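Local coordinates for protein 11S globulin (Wrightia tinctoria, PDB 5WXU) that probably serves as a seed storage protein, a hexameric nutrient reserve of the cupin superfamily, and binds the plant hormone auxin (indole-3-acetic acid), at residues R422-V425 and I426-V429; P430-V433 and W434-F438. All coordinates share one frame; numbering follows the deposited sequence. Where two conformers were deposited one is given.

Contact 1, at residues 422-429, leads directly into contact 2, at residues 430-438, so the two make one continuous run of chain; the centres of the two contacts are about 13 Å apart. Contact 1 covers the loop after strand 416-418 and the short helix 425-428; contact 2 is helix 431-438, which begins after Pro430. Both belong to the second cupin domain, in the helical part that follows strand 416-418, before the last short strand, 457-458. Trp434 joins them: its NE1 lies 2.8 Å from Ile426 O, probably a hydrogen bond, and its CZ2 packs on Val429 CB. Both contacts touch a second subunit, which places this helical extension at an interface of the hexamer.

Contact 1: residues R422-V425 and I426-V429; sequences RTSV and IRAV
In the conformer given, the guanidinium of Arg427 lies with one face against the backbone of Arg422, whose CA sits 3.5 Å above the plane, offset toward its rim. The Arg422 guanidinium is turned 76° from it, so the two do not stack, although the side chains run side by side in the same direction. Arg427 NH2 forms a salt bridge with Glu453, whose carbonyl accepts from Arg422 NH1; Glu122 O and Gln125 OE1 of a third subunit also hold the Arg422 head. Arg427 is a known auxin-binding residue, although no auxin is bound at it in this chain; a bound indole-3-acetic acid touches Arg422 and Thr423.

The loop enters helix 425-428 through an N-cap. Ser424 OG accepts from Arg427 N at 2.9 Å, with an N-H...O angle of 159°; chi1 of 83° sets the hydroxyl between backbone N and carbonyl carbon, facing the first turn. A short side chain ending in an acceptor suits this place, and an alanine here would probably leave Arg427 N without its cap and the helix start less firmly fixed. The remaining turn is weakly bonded, Ala428 N reaching Ser424 O at 3.4 Å. Val425 packs on Val167 and Val429 on Val116 of a second subunit.

Contact 2: residues P430-V433 and W434-F438; sequences PLDV and WINVF
Asn436 grips the carbonyl of Asp432 twice, one turn back along helix 431-438. Its backbone N gives a helical bond of 3.1 Å to Asp432 O, the donor standing above the carbonyl plane, and its side-chain ND2 adds a shorter one of 2.7 Å to the same oxygen, nearly straight at 171°. The two donors come from opposite faces of the carbonyl plane, and Asp432 O lies almost in the plane of the amide, which helps fix the rotation of that group. Chi1 of -73° places the amide beside its own backbone N, folded back toward the preceding turn.

Packing is tightest against the backbone. Val437 N donates to Val433 O at 2.8 Å, and the CG2 methyl of Val437 lies against that oxygen at 3.1 Å, near Val433 CG1; the two valines run side by side, pointing the same way. Ile435 N makes the matching bond to Leu431 O, in the carbonyl plane. Trp434 brings its CB to 3.6 Å from Leu431 O, and its indole lies toward helix 425-428. Leu431 turns instead to helix 442-450, packing on Ala445 and Lys449.

By contrast, the side of Asp432 and Asn436 is polar and hydrated and faces the second subunit. A water links the two side chains, donating to Asp432 OD1 at 2.6 Å and accepting from Asn436 ND2 at 2.9 Å. The carboxylate and amide planes stand 65° apart, and OD1 makes no direct hydrogen bond to ND2. Ile435 lays CG2 against the same OD1. Asp432 OD1 also forms a salt bridge with Arg266 of the second subunit, so that arginine is likely to stabilise the ionised carboxylate, while the neutral amide holds the helix turn without adding a charge to the interface.

Contact 1: residues R422-V425 and I426-V429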
ATOM      1  N   ARG B 422      16.163 -29.613   1.570  1.00 19.26           N
ATOM      2  CA  ARG B 422      16.993 -28.532   0.976  1.00 20.41           C
ATOM      3  C   ARG B 422      16.674 -27.184   1.495  1.00 20.99           C
ATOM      4  O   ARG B 422      17.579 -26.357   1.546  1.00 20.94           O
ATOM      5  CB  ARG B 422      17.013 -28.497  -0.556  1.00 20.35           C
ATOM      6  CG  ARG B 422      17.385 -29.821  -1.110  1.00 22.84           C
ATOM      7  CD  ARG B 422      17.865 -29.710  -2.534  1.00 24.57           C
ATOM      8  NE  ARG B 422      17.025 -29.038  -3.503  1.00 27.77           N
ATOM      9  CZ  ARG B 422      15.924 -29.537  -4.106  1.00 29.22           C
ATOM     10  NH1 ARG B 422      15.356 -30.753  -3.752  1.00 27.04           N
ATOM     11  NH2 ARG B 422      15.320 -28.762  -5.044  1.00 28.95           N
ATOM     12  N   THR B 423      15.442 -26.979   1.995  1.00 19.95           N
ATOM     13  CA  THR B 423      15.081 -25.669   2.582  1.00 19.85           C
ATOM     14  C   THR B 423      15.266 -25.673   4.145  1.00 20.28           C
ATOM     15  O   THR B 423      14.785 -24.797   4.852  1.00 19.06           O
ATOM     16  CB  THR B 423      13.644 -25.326   2.254  1.00 19.13           C
ATOM     17  OG1 THR B 423      12.757 -26.425   2.672  1.00 20.26           O
ATOM     18  CG2 THR B 423      13.505 -25.092   0.763  1.00 20.24           C
ATOM     19  N   SER B 424      15.980 -26.655   4.675  1.00 19.41           N
ATOM     20  CA  SER B 424      16.078 -26.775   6.125  1.00 19.59           C
ATOM     21  C   SER B 424      16.873 -25.637   6.801  1.00 17.96           C
ATOM     22  O   SER B 424      17.830 -25.067   6.281  1.00 17.67           O
ATOM     23  CB  SER B 424      16.679 -28.136   6.530  1.00 21.01           C
ATOM     24  OG  SER B 424      18.105 -28.107   6.473  1.00 23.59           O
ATOM     25  N   VAL B 425      16.430 -25.322   7.997  1.00 18.22           N
ATOM     26  CA  VAL B 425      17.184 -24.454   8.907  1.00 19.50           C
ATOM     27  C   VAL B 425      18.536 -25.111   9.285  1.00 18.44           C
ATOM     28  O   VAL B 425      19.499 -24.426   9.487  1.00 18.83           O
ATOM     29  CB  VAL B 425      16.278 -24.105  10.092  1.00 23.42           C
ATOM     30  CG1 VAL B 425      15.946 -25.309  10.899  1.00 24.45           C
ATOM     31  CG2 VAL B 425      16.976 -23.111  10.981  1.00 33.83           C
ATOM     32  N   ILE B 426      18.599 -26.432   9.315  1.00 19.24           N
ATOM     33  CA  ILE B 426      19.903 -27.128   9.585  1.00 19.48           C
ATOM     34  C   ILE B 426      20.947 -26.740   8.513  1.00 17.97           C
ATOM     35  O   ILE B 426      22.106 -26.297   8.836  1.00 18.10           O
ATOM     36  CB  ILE B 426      19.660 -28.644   9.662  1.00 20.43           C
ATOM     37  CG1 ILE B 426      18.609 -29.003  10.721  1.00 22.70           C
ATOM     38  CG2 ILE B 426      20.961 -29.383   9.728  1.00 22.59           C
ATOM     39  CD1 ILE B 426      18.850 -28.470  12.094  1.00 24.88           C
ATOM     40  N   ARG B 427      20.556 -26.735   7.252  1.00 18.93           N
ATOM     41  CA  ARG B 427      21.433 -26.363   6.141  0.62 18.64           C
ATOM     42  C   ARG B 427      21.930 -24.928   6.246  1.00 19.02           C
ATOM     43  O   ARG B 427      23.049 -24.634   5.893  1.00 19.49           O
ATOM     44  CB  ARG B 427      20.762 -26.511   4.776  0.62 19.27           C
ATOM     45  CG  ARG B 427      20.445 -27.936   4.319  0.62 20.63           C
ATOM     46  CD  ARG B 427      20.171 -27.943   2.833  0.62 20.66           C
ATOM     47  NE  ARG B 427      20.144 -29.330   2.355  0.62 22.25           N
ATOM     48  CZ  ARG B 427      20.634 -29.758   1.203  0.62 25.47           C
ATOM     49  NH1 ARG B 427      21.229 -28.952   0.341  0.62 27.46           N
ATOM     50  NH2 ARG B 427      20.565 -31.066   0.926  0.62 25.22           N
ATOM     51  N   ALA B 428      21.040 -24.032   6.699  1.00 17.16           N
ATOM     52  CA  ALA B 428      21.308 -22.620   6.735  1.00 17.25           C
ATOM     53  C   ALA B 428      22.270 -22.196   7.790  1.00 18.55           C
ATOM     54  O   ALA B 428      22.801 -21.087   7.708  1.00 19.78           O
ATOM     55  CB  ALA B 428      19.989 -21.857   6.834  1.00 18.40           C
ATOM     56  N   VAL B 429      22.419 -23.015   8.848  1.00 18.16           N
ATOM     57  CA  VAL B 429      23.324 -22.729   9.933  1.00 20.27           C
ATOM     58  C   VAL B 429      24.742 -23.325   9.625  1.00 20.10           C
ATOM     59  O   VAL B 429      24.841 -24.403   9.047  1.00 20.65           O
ATOM     60  CB  VAL B 429      22.690 -23.277  11.247  1.00 19.20           C
ATOM     61  CG1 VAL B 429      23.655 -23.285  12.454  1.00 20.30           C
ATOM     62  CG2 VAL B 429      21.397 -22.481  11.582  1.00 18.12           C
TER

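Contact 2: residues P430-V433 and W434-F438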
ATOM      1  N   PRO B 430      25.816 -22.617  10.000  1.00 19.09           N
ATOM      2  CA  PRO B 430      27.159 -23.192   9.807  1.00 19.51           C
ATOM      3  C   PRO B 430      27.273 -24.576  10.391  1.00 18.71           C
ATOM      4  O   PRO B 430      26.773 -24.822  11.490  1.00 20.68           O
ATOM      5  CB  PRO B 430      28.060 -22.177  10.487  1.00 19.64           C
ATOM      6  CG  PRO B 430      27.328 -20.865  10.370  1.00 18.34           C
ATOM      7  CD  PRO B 430      25.899 -21.284  10.631  1.00 21.01           C
ATOM      8  N   LEU B 431      27.932 -25.481   9.665  1.00 18.00           N
ATOM      9  CA  LEU B 431      28.160 -26.836  10.185  1.00 21.26           C
ATOM     10  C   LEU B 431      28.791 -26.846  11.577  1.00 20.03           C
ATOM     11  O   LEU B 431      28.391 -27.647  12.437  1.00 21.38           O
ATOM     12  CB  LEU B 431      29.172 -27.619   9.331  1.00 23.48           C
ATOM     13  CG  LEU B 431      28.910 -28.750   8.372  1.00 29.28           C
ATOM     14  CD1 LEU B 431      30.256 -29.432   8.148  1.00 30.42           C
ATOM     15  CD2 LEU B 431      27.802 -29.745   8.648  1.00 27.14           C
ATOM     16  N   ASP B 432      29.740 -25.929  11.804  1.00 20.18           N
ATOM     17  CA  ASP B 432      30.452 -25.908  13.078  1.00 21.85           C
ATOM     18  C   ASP B 432      29.603 -25.497  14.272  1.00 23.57           C
ATOM     19  O   ASP B 432      29.903 -25.808  15.462  1.00 20.19           O
ATOM     20  CB  ASP B 432      31.719 -25.056  12.984  1.00 20.85           C
ATOM     21  CG  ASP B 432      32.820 -25.496  14.007  1.00 23.73           C
ATOM     22  OD1 ASP B 432      32.818 -26.674  14.416  1.00 25.17           O
ATOM     23  OD2 ASP B 432      33.638 -24.634  14.347  1.00 26.78           O
ATOM     24  N   VAL B 433      28.493 -24.790  13.985  1.00 21.87           N
ATOM     25  CA  VAL B 433      27.514 -24.536  15.062  1.00 19.22           C
ATOM     26  C   VAL B 433      26.900 -25.846  15.528  1.00 19.74           C
ATOM     27  O   VAL B 433      26.833 -26.081  16.747  1.00 20.15           O
ATOM     28  CB  VAL B 433      26.400 -23.524  14.636  1.00 21.97           C
ATOM     29  CG1 VAL B 433      25.249 -23.440  15.620  1.00 22.64           C
ATOM     30  CG2 VAL B 433      26.975 -22.142  14.454  1.00 22.88           C
ATOM     31  N   TRP B 434      26.498 -26.703  14.597  1.00 20.88           N
ATOM     32  CA  TRP B 434      25.861 -27.985  14.966  1.00 19.72           C
ATOM     33  C   TRP B 434      26.921 -28.933  15.565  1.00 18.79           C
ATOM     34  O   TRP B 434      26.617 -29.665  16.474  1.00 21.42           O
ATOM     35  CB  TRP B 434      25.225 -28.602  13.773  1.00 21.19           C
ATOM     36  CG  TRP B 434      24.148 -27.732  13.099  1.00 18.91           C
ATOM     37  CD1 TRP B 434      24.033 -27.513  11.755  1.00 21.32           C
ATOM     38  CD2 TRP B 434      23.016 -27.103  13.705  1.00 20.58           C
ATOM     39  NE1 TRP B 434      22.905 -26.778  11.473  1.00 19.56           N
ATOM     40  CE2 TRP B 434      22.285 -26.457  12.659  1.00 19.77           C
ATOM     41  CE3 TRP B 434      22.587 -26.951  15.020  1.00 21.37           C
ATOM     42  CZ2 TRP B 434      21.115 -25.737  12.895  1.00 21.19           C
ATOM     43  CZ3 TRP B 434      21.418 -26.175  15.285  1.00 20.87           C
ATOM     44  CH2 TRP B 434      20.679 -25.600  14.209  1.00 19.35           C
ATOM     45  N   ILE B 435      28.120 -28.881  15.025  1.00 22.26           N
ATOM     46  CA  ILE B 435      29.232 -29.705  15.609  1.00 22.18           C
ATOM     47  C   ILE B 435      29.328 -29.430  17.101  1.00 24.66           C
ATOM     48  O   ILE B 435      29.300 -30.371  17.912  1.00 21.50           O
ATOM     49  CB  ILE B 435      30.562 -29.441  14.900  1.00 21.41           C
ATOM     50  CG1 ILE B 435      30.580 -30.163  13.540  1.00 21.48           C
ATOM     51  CG2 ILE B 435      31.783 -29.783  15.824  1.00 23.24           C
ATOM     52  CD1 ILE B 435      31.569 -29.587  12.557  1.00 24.24           C
ATOM     53  N   ASN B 436      29.365 -28.146  17.478  1.00 22.31           N
ATOM     54  CA  ASN B 436      29.469 -27.754  18.856  1.00 21.66           C
ATOM     55  C   ASN B 436      28.228 -27.909  19.703  1.00 22.99           C
ATOM     56  O   ASN B 436      28.294 -28.333  20.884  1.00 23.82           O
ATOM     57  CB  ASN B 436      30.025 -26.346  18.957  1.00 23.51           C
ATOM     58  CG  ASN B 436      31.490 -26.297  18.646  1.00 24.76           C
ATOM     59  OD1 ASN B 436      32.340 -26.521  19.555  1.00 25.30           O
ATOM     60  ND2 ASN B 436      31.839 -26.000  17.384  1.00 25.93           N
ATOM     61  N   VAL B 437      27.063 -27.573  19.151  1.00 21.17           N
ATOM     62  CA  VAL B 437      25.867 -27.720  19.933  1.00 23.44           C
ATOM     63  C   VAL B 437      25.480 -29.163  20.202  1.00 22.63           C
ATOM     64  O   VAL B 437      25.035 -29.519  21.305  1.00 22.81           O
ATOM     65  CB  VAL B 437      24.680 -26.977  19.214  1.00 23.82           C
ATOM     66  CG1 VAL B 437      23.386 -27.307  19.879  1.00 24.75           C
ATOM     67  CG2 VAL B 437      24.964 -25.486  19.201  1.00 25.79           C
ATOM     68  N   PHE B 438      25.568 -29.990  19.168  1.00 20.26           N
ATOM     69  CA  PHE B 438      25.086 -31.366  19.216  1.00 21.36           C
ATOM     70  C   PHE B 438      26.196 -32.371  19.568  1.00 22.72           C
ATOM     71  O   PHE B 438      25.868 -33.520  19.834  1.00 24.64           O
ATOM     72  CB  PHE B 438      24.502 -31.839  17.880  1.00 22.09           C
ATOM     73  CG  PHE B 438      23.321 -31.000  17.367  1.00 18.45           C
ATOM     74  CD1 PHE B 438      22.414 -30.441  18.249  1.00 22.78           C
ATOM     75  CD2 PHE B 438      23.158 -30.838  15.992  1.00 20.82           C
ATOM     76  CE1 PHE B 438      21.315 -29.687  17.722  1.00 23.42           C
ATOM     77  CE2 PHE B 438      22.104 -30.100  15.475  1.00 20.95           C
ATOM     78  CZ  PHE B 438      21.192 -29.534  16.329  1.00 22.11           C
TER
HETATM   79  O   HOH W   1      34.413 -26.906  16.511  1.00 39.06           O